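PDB 5Y5A: KLLA0F20702p from Kluyveromyces lactis, which probably acts as the Est1 subunit of yeast telomerase, binding Cdc13 to help recruit the enzyme to telomeres. Local coordinates for residues V89-F94 with Q199-I204; D348-R353 with F402-D407. One frame throughout, in Å; residues are numbered along the deposited sequence.

This chain is a large, mainly helical piece of a longer protein, and the two interactions follow one another along it. From the N terminus, interaction 1 comes first. Helix 78-105 meets helix 179-206, which closes a loop of 104 intervening residues that includes helix 113-144. The chain then runs on through several shorter helices. Interaction 2 joins helix 339-379 to the next helix, 385-410, and closes a shorter, almost wholly helical loop of 48 residues. The loops neither nest nor cross. The two interactions lie on opposite sides of the chain's centre. The centres of interactions 1 and 2 are about 42 Å apart. Interaction 1 belongs to the Est1 family region, interaction 2 to the predicted DNA/RNA-binding region.

Interaction 1 (V89-F94 with Q199-I204); sequences VHYPIF and QRYKII
Tyr201 and Phe94 lie against each other with their ring planes only 6° apart. The rings are slid well off one another, with centroids 4.9 Å apart, so they barely overlap. Each ring instead receives the other residue's CB over a face. Tyr201 can be followed outward from its own CB. That atom sits above the Phe94 ring and meets Phe94 CD1 at 3.7 Å. Next, Tyr201 CG lies 3.9 Å from Phe94 CG, where the two side chains cross at a slant. Beyond CG the Tyr201 ring spreads beneath Phe94 CB. This CB is 3.8 Å from the ring centroid and 4° off the ring normal, a nearly central CH-pi contact. CE1, CE2 and CZ of Tyr201 therefore all lie at similar distances from it. Phe94 CG is anti to its carbonyl carbon (chi1 -83°), which carries the phenyl ring back over the base of Tyr201.

The contact joins helix 78-105 to helix 179-206 in the Est1 family region, an all-helical part assigned to the TPR clan. Trp86 and Gln98 of helix 78-105 also touch Tyr201. Phe94 packs on Phe127 of helix 113-144 as well, so a third helix adjoins the pair.

At the tip, Tyr201 OH reaches Tyr91. It approaches that ring obliquely, 3.5 Å from Tyr91 CE1, and no hydrogen bond joins the two side chains. The helix carrying Tyr91 is kinked at Pro92, whose N has no hydrogen bond to the preceding turn. Regular bonding is present at Phe94, where Phe94 N donates to His90 O over 3.0 Å.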
loop_
_atom_site.group_PDB
_atom_site.type_symbol
_atom_site.label_atom_id
_atom_site.label_comp_id
_atom_site.label_asym_id
_atom_site.label_seq_id
_atom_site.Cartn_x
_atom_site.Cartn_y
_atom_site.Cartn_z
ATOM N N VAL A 89 2.013 27.022 2.660
ATOM C CA VAL A 89 0.796 27.722 3.050
ATOM C C VAL A 89 -0.069 26.894 3.992
ATOM O O VAL A 89 -0.407 27.339 5.086
ATOM C CB VAL A 89 -0.047 28.109 1.825
ATOM C CG1 VAL A 89 -1.288 28.861 2.259
ATOM C CG2 VAL A 89 0.780 28.933 0.855
ATOM N N HIS A 90 -0.478 25.723 3.546
ATOM C CA HIS A 90 -1.365 24.893 4.322
ATOM C C HIS A 90 -0.749 24.115 5.446
ATOM O O HIS A 90 -1.240 24.156 6.549
ATOM C CB HIS A 90 -2.113 23.946 3.416
ATOM C CG HIS A 90 -3.049 24.629 2.488
ATOM N ND1 HIS A 90 -3.658 23.985 1.441
ATOM C CD2 HIS A 90 -3.481 25.906 2.444
ATOM C CE1 HIS A 90 -4.427 24.834 0.793
ATOM N NE2 HIS A 90 -4.336 26.007 1.381
ATOM N N TYR A 91 0.306 23.381 5.172
ATOM C CA TYR A 91 0.949 22.612 6.238
ATOM C C TYR A 91 1.330 23.466 7.458
ATOM O O TYR A 91 1.070 23.053 8.588
ATOM C CB TYR A 91 2.199 21.876 5.743
ATOM C CG TYR A 91 2.884 21.132 6.865
ATOM C CD1 TYR A 91 2.403 19.904 7.303
ATOM C CD2 TYR A 91 3.989 21.672 7.513
ATOM C CE1 TYR A 91 3.012 19.228 8.343
ATOM C CE2 TYR A 91 4.605 21.002 8.553
ATOM C CZ TYR A 91 4.115 19.782 8.963
ATOM O OH TYR A 91 4.729 19.116 9.996
ATOM N N PRO A 92 1.955 24.644 7.245
ATOM C CA PRO A 92 2.322 25.420 8.438
ATOM C C PRO A 92 1.117 25.876 9.257
ATOM O O PRO A 92 1.224 25.996 10.478
ATOM C CB PRO A 92 3.072 26.624 7.857
ATOM C CG PRO A 92 2.636 26.708 6.445
ATOM C CD PRO A 92 2.445 25.294 6.015
ATOM N N ILE A 93 -0.010 26.123 8.599
ATOM C CA ILE A 93 -1.243 26.439 9.310
ATOM C C ILE A 93 -1.714 25.238 10.126
ATOM O O ILE A 93 -1.965 25.354 11.323
ATOM C CB ILE A 93 -2.367 26.863 8.350
ATOM C CG1 ILE A 93 -2.005 28.163 7.632
ATOM C CG2 ILE A 93 -3.670 27.041 9.110
ATOM C CD1 ILE A 93 -3.015 28.575 6.578
ATOM N N PHE A 94 -1.824 24.086 9.469
ATOM C CA PHE A 94 -2.312 22.874 10.118
ATOM C C PHE A 94 -1.419 22.442 11.275
ATOM O O PHE A 94 -1.902 21.944 12.291
ATOM C CB PHE A 94 -2.432 21.748 9.099
ATOM C CG PHE A 94 -3.708 21.782 8.315
ATOM C CD1 PHE A 94 -4.930 21.893 8.962
ATOM C CD2 PHE A 94 -3.690 21.715 6.930
ATOM C CE1 PHE A 94 -6.117 21.925 8.243
ATOM C CE2 PHE A 94 -4.875 21.751 6.200
ATOM C CZ PHE A 94 -6.088 21.856 6.859
ATOM N N GLN A 199 -8.508 16.855 5.574
ATOM C CA GLN A 199 -9.606 16.155 6.225
ATOM C C GLN A 199 -9.144 15.406 7.468
ATOM O O GLN A 199 -9.852 15.378 8.476
ATOM C CB GLN A 199 -10.266 15.177 5.254
ATOM C CG GLN A 199 -11.104 15.842 4.195
ATOM C CD GLN A 199 -12.267 16.590 4.793
ATOM O OE1 GLN A 199 -12.880 16.134 5.762
ATOM N NE2 GLN A 199 -12.574 17.753 4.232
ATOM N N ARG A 200 -7.967 14.785 7.392
ATOM C CA ARG A 200 -7.433 14.076 8.546
ATOM C C ARG A 200 -7.182 15.061 9.678
ATOM O O ARG A 200 -7.575 14.827 10.819
ATOM C CB ARG A 200 -6.143 13.331 8.207
ATOM C CG ARG A 200 -5.625 12.512 9.382
ATOM C CD ARG A 200 -4.332 11.783 9.069
ATOM N NE ARG A 200 -3.295 12.696 8.608
ATOM C CZ ARG A 200 -2.606 13.513 9.401
ATOM N NH1 ARG A 200 -1.683 14.310 8.880
ATOM N NH2 ARG A 200 -2.840 13.538 10.708
ATOM N N TYR A 201 -6.528 16.168 9.346
ATOM C CA TYR A 201 -6.235 17.213 10.318
ATOM C C TYR A 201 -7.499 17.773 10.964
ATOM O O TYR A 201 -7.522 18.051 12.163
ATOM C CB TYR A 201 -5.457 18.348 9.659
ATOM C CG TYR A 201 -3.960 18.175 9.692
ATOM C CD1 TYR A 201 -3.260 18.273 10.889
ATOM C CD2 TYR A 201 -3.242 17.937 8.526
ATOM C CE1 TYR A 201 -1.882 18.125 10.927
ATOM C CE2 TYR A 201 -1.862 17.788 8.553
ATOM C CZ TYR A 201 -1.188 17.883 9.756
ATOM O OH TYR A 201 0.183 17.738 9.786
ATOM N N LYS A 202 -8.542 17.945 10.187
ATOM C CA LYS A 202 -9.756 18.481 10.733
ATOM C C LYS A 202 -10.349 17.533 11.732
ATOM O O LYS A 202 -10.697 17.927 12.823
ATOM C CB LYS A 202 -10.768 18.770 9.638
ATOM C CG LYS A 202 -12.103 19.258 10.166
ATOM C CD LYS A 202 -13.105 19.499 9.056
ATOM C CE LYS A 202 -14.502 19.686 9.612
ATOM N NZ LYS A 202 -15.532 19.125 8.714
ATOM N N ILE A 203 -10.464 16.276 11.346
ATOM C CA ILE A 203 -11.036 15.251 12.216
ATOM C C ILE A 203 -10.335 15.204 13.570
ATOM O O ILE A 203 -10.982 15.117 14.615
ATOM C CB ILE A 203 -10.966 13.881 11.553
ATOM C CG1 ILE A 203 -12.020 13.797 10.452
ATOM C CG2 ILE A 203 -11.172 12.770 12.569
ATOM C CD1 ILE A 203 -11.775 12.681 9.486
ATOM N N ILE A 204 -9.009 15.290 13.545
ATOM C CA ILE A 204 -8.223 15.325 14.772
ATOM C C ILE A 204 -8.586 16.532 15.651
ATOM O O ILE A 204 -8.760 16.397 16.865
ATOM C CB ILE A 204 -6.720 15.335 14.448
ATOM C CG1 ILE A 204 -6.313 13.966 13.901
ATOM C CG2 ILE A 204 -5.898 15.688 15.682
ATOM C CD1 ILE A 204 -5.042 13.978 13.106
#

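Interaction 2 (D348-R353 with F402-D407); sequences DKIEIR and FTHLID
Ile350 CG2 makes the close-packed side of this contact, touching His404 and Leu405. It lies 3.9 Å from His404 CD2, approaching the imidazole obliquely, and 4.0 Å from Leu405 CD2. The CB of Leu405 points away from residues 348-353, yet its CD2 branch comes back to meet the isoleucine. This buried side continues beyond the segments, where Leu405 packs on Ile361 and Leu365 of helix 339-379 and on Met425 and Met429 of helix 421-433.

The segments belong to consecutive helices in the predicted Est1 DNA/RNA-binding region, which is also of the TPR clan. Their local axes run nearly parallel, at 14°, and come within 10.2 Å.

The other side is looser and only partly covered. Glu351 crosses His404 at about a right angle. Its extended chain, with CG anti to the backbone N (chi1 177°), puts the carboxylate at the ring edge. There OE1 is 3.9 Å from His404 CE1, and the carboxylate is turned 74° from the ring plane. No hydrogen bond forms there. His404 NE2 is instead hydrogen-bonded to Phe347 O, one turn before Glu351 on helix 339-379, and the Phe347 ring also meets the imidazole.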
loop_
_atom_site.group_PDB
_atom_site.type_symbol
_atom_site.label_atom_id
_atom_site.label_comp_id
_atom_site.label_asym_id
_atom_site.label_seq_id
_atom_site.Cartn_x
_atom_site.Cartn_y
_atom_site.Cartn_z
ATOM N N ASP A 348 -1.053 -20.270 14.610
ATOM C CA ASP A 348 -2.240 -21.016 15.047
ATOM C C ASP A 348 -3.534 -20.335 14.604
ATOM O O ASP A 348 -4.450 -20.996 14.112
ATOM C CB ASP A 348 -2.245 -21.202 16.569
ATOM C CG ASP A 348 -1.285 -22.295 17.034
ATOM O OD1 ASP A 348 -0.550 -22.864 16.191
ATOM O OD2 ASP A 348 -1.255 -22.579 18.248
ATOM N N LYS A 349 -3.615 -19.018 14.781
ATOM C CA LYS A 349 -4.795 -18.268 14.348
ATOM C C LYS A 349 -4.979 -18.412 12.831
ATOM O O LYS A 349 -6.090 -18.599 12.346
ATOM C CB LYS A 349 -4.679 -16.788 14.731
ATOM C CG LYS A 349 -4.771 -16.506 16.237
ATOM C CD LYS A 349 -6.056 -17.064 16.823
ATOM C CE LYS A 349 -6.204 -16.719 18.281
ATOM N NZ LYS A 349 -7.427 -17.338 18.874
ATOM N N ILE A 350 -3.881 -18.355 12.092
ATOM C CA ILE A 350 -3.939 -18.500 10.636
ATOM C C ILE A 350 -4.500 -19.882 10.250
ATOM O O ILE A 350 -5.347 -19.987 9.369
ATOM C CB ILE A 350 -2.553 -18.271 10.001
ATOM C CG1 ILE A 350 -2.151 -16.797 10.134
ATOM C CG2 ILE A 350 -2.531 -18.690 8.521
ATOM C CD1 ILE A 350 -0.762 -16.479 9.591
ATOM N N GLU A 351 -4.066 -20.926 10.947
ATOM C CA GLU A 351 -4.511 -22.289 10.654
ATOM C C GLU A 351 -5.969 -22.510 11.043
ATOM O O GLU A 351 -6.735 -23.128 10.309
ATOM C CB GLU A 351 -3.608 -23.295 11.375
ATOM C CG GLU A 351 -3.996 -24.742 11.231
ATOM C CD GLU A 351 -2.898 -25.670 11.718
ATOM O OE1 GLU A 351 -1.885 -25.167 12.260
ATOM O OE2 GLU A 351 -3.034 -26.895 11.547
ATOM N N ILE A 352 -6.360 -21.974 12.195
ATOM C CA ILE A 352 -7.672 -22.262 12.761
ATOM C C ILE A 352 -8.739 -21.242 12.340
ATOM O O ILE A 352 -9.927 -21.570 12.254
ATOM C CB ILE A 352 -7.583 -22.318 14.314
ATOM C CG1 ILE A 352 -6.592 -23.405 14.744
ATOM C CG2 ILE A 352 -8.942 -22.549 14.955
ATOM C CD1 ILE A 352 -6.468 -23.572 16.246
ATOM N N ARG A 353 -8.321 -20.010 12.065
ATOM C CA ARG A 353 -9.277 -18.912 11.914
ATOM C C ARG A 353 -9.143 -18.159 10.593
ATOM O O ARG A 353 -9.482 -16.979 10.520
ATOM C CB ARG A 353 -9.120 -17.909 13.069
ATOM C CG ARG A 353 -9.152 -18.510 14.481
ATOM C CD ARG A 353 -10.533 -18.986 14.879
ATOM N NE ARG A 353 -10.516 -19.609 16.201
ATOM C CZ ARG A 353 -11.602 -20.000 16.858
ATOM N NH1 ARG A 353 -12.804 -19.835 16.326
ATOM N NH2 ARG A 353 -11.485 -20.561 18.051
ATOM N N PHE A 402 5.194 -18.698 4.121
ATOM C CA PHE A 402 4.691 -19.195 2.835
ATOM C C PHE A 402 4.177 -20.629 2.939
ATOM O O PHE A 402 3.030 -20.913 2.606
ATOM C CB PHE A 402 5.785 -19.155 1.758
ATOM C CG PHE A 402 6.104 -17.779 1.238
ATOM C CD1 PHE A 402 5.565 -16.646 1.823
ATOM C CD2 PHE A 402 6.955 -17.628 0.149
ATOM C CE1 PHE A 402 5.866 -15.395 1.335
ATOM C CE2 PHE A 402 7.261 -16.377 -0.341
ATOM C CZ PHE A 402 6.713 -15.255 0.256
ATOM N N THR A 403 5.036 -21.537 3.392
ATOM C CA THR A 403 4.662 -22.946 3.437
ATOM C C THR A 403 3.525 -23.181 4.422
ATOM O O THR A 403 2.692 -24.062 4.219
ATOM C CB THR A 403 5.858 -23.842 3.802
ATOM O OG1 THR A 403 6.351 -23.485 5.096
ATOM C CG2 THR A 403 6.962 -23.660 2.794
ATOM N N HIS A 404 3.484 -22.394 5.487
ATOM C CA HIS A 404 2.360 -22.470 6.418
ATOM C C HIS A 404 1.065 -22.043 5.709
ATOM O O HIS A 404 0.051 -22.737 5.788
ATOM C CB HIS A 404 2.613 -21.601 7.652
ATOM C CG HIS A 404 1.595 -21.777 8.729
ATOM N ND1 HIS A 404 1.476 -22.939 9.460
ATOM C CD2 HIS A 404 0.642 -20.938 9.202
ATOM C CE1 HIS A 404 0.497 -22.811 10.337
ATOM N NE2 HIS A 404 -0.023 -21.602 10.202
ATOM N N LEU A 405 1.117 -20.914 5.005
ATOM C CA LEU A 405 -0.005 -20.455 4.185
ATOM C C LEU A 405 -0.449 -21.505 3.182
ATOM O O LEU A 405 -1.628 -21.769 3.037
ATOM C CB LEU A 405 0.358 -19.187 3.420
ATOM C CG LEU A 405 0.193 -17.854 4.136
ATOM C CD1 LEU A 405 0.299 -16.716 3.133
ATOM C CD2 LEU A 405 -1.138 -17.835 4.865
ATOM N N ILE A 406 0.509 -22.069 2.459
ATOM C CA ILE A 406 0.198 -23.068 1.451
ATOM C C ILE A 406 -0.371 -24.340 2.086
ATOM O O ILE A 406 -1.452 -24.793 1.721
ATOM C CB ILE A 406 1.441 -23.420 0.620
ATOM C CG1 ILE A 406 1.900 -22.188 -0.160
ATOM C CG2 ILE A 406 1.134 -24.597 -0.314
ATOM C CD1 ILE A 406 3.329 -22.244 -0.633
ATOM N N ASP A 407 0.353 -24.900 3.051
ATOM C CA ASP A 407 -0.037 -26.174 3.641
ATOM C C ASP A 407 -1.360 -26.088 4.397
ATOM O O ASP A 407 -2.199 -26.966 4.257
ATOM C CB ASP A 407 1.053 -26.702 4.583
ATOM C CG ASP A 407 2.360 -27.020 3.858
ATOM O OD1 ASP A 407 2.394 -26.960 2.610
ATOM O OD2 ASP A 407 3.360 -27.329 4.536
#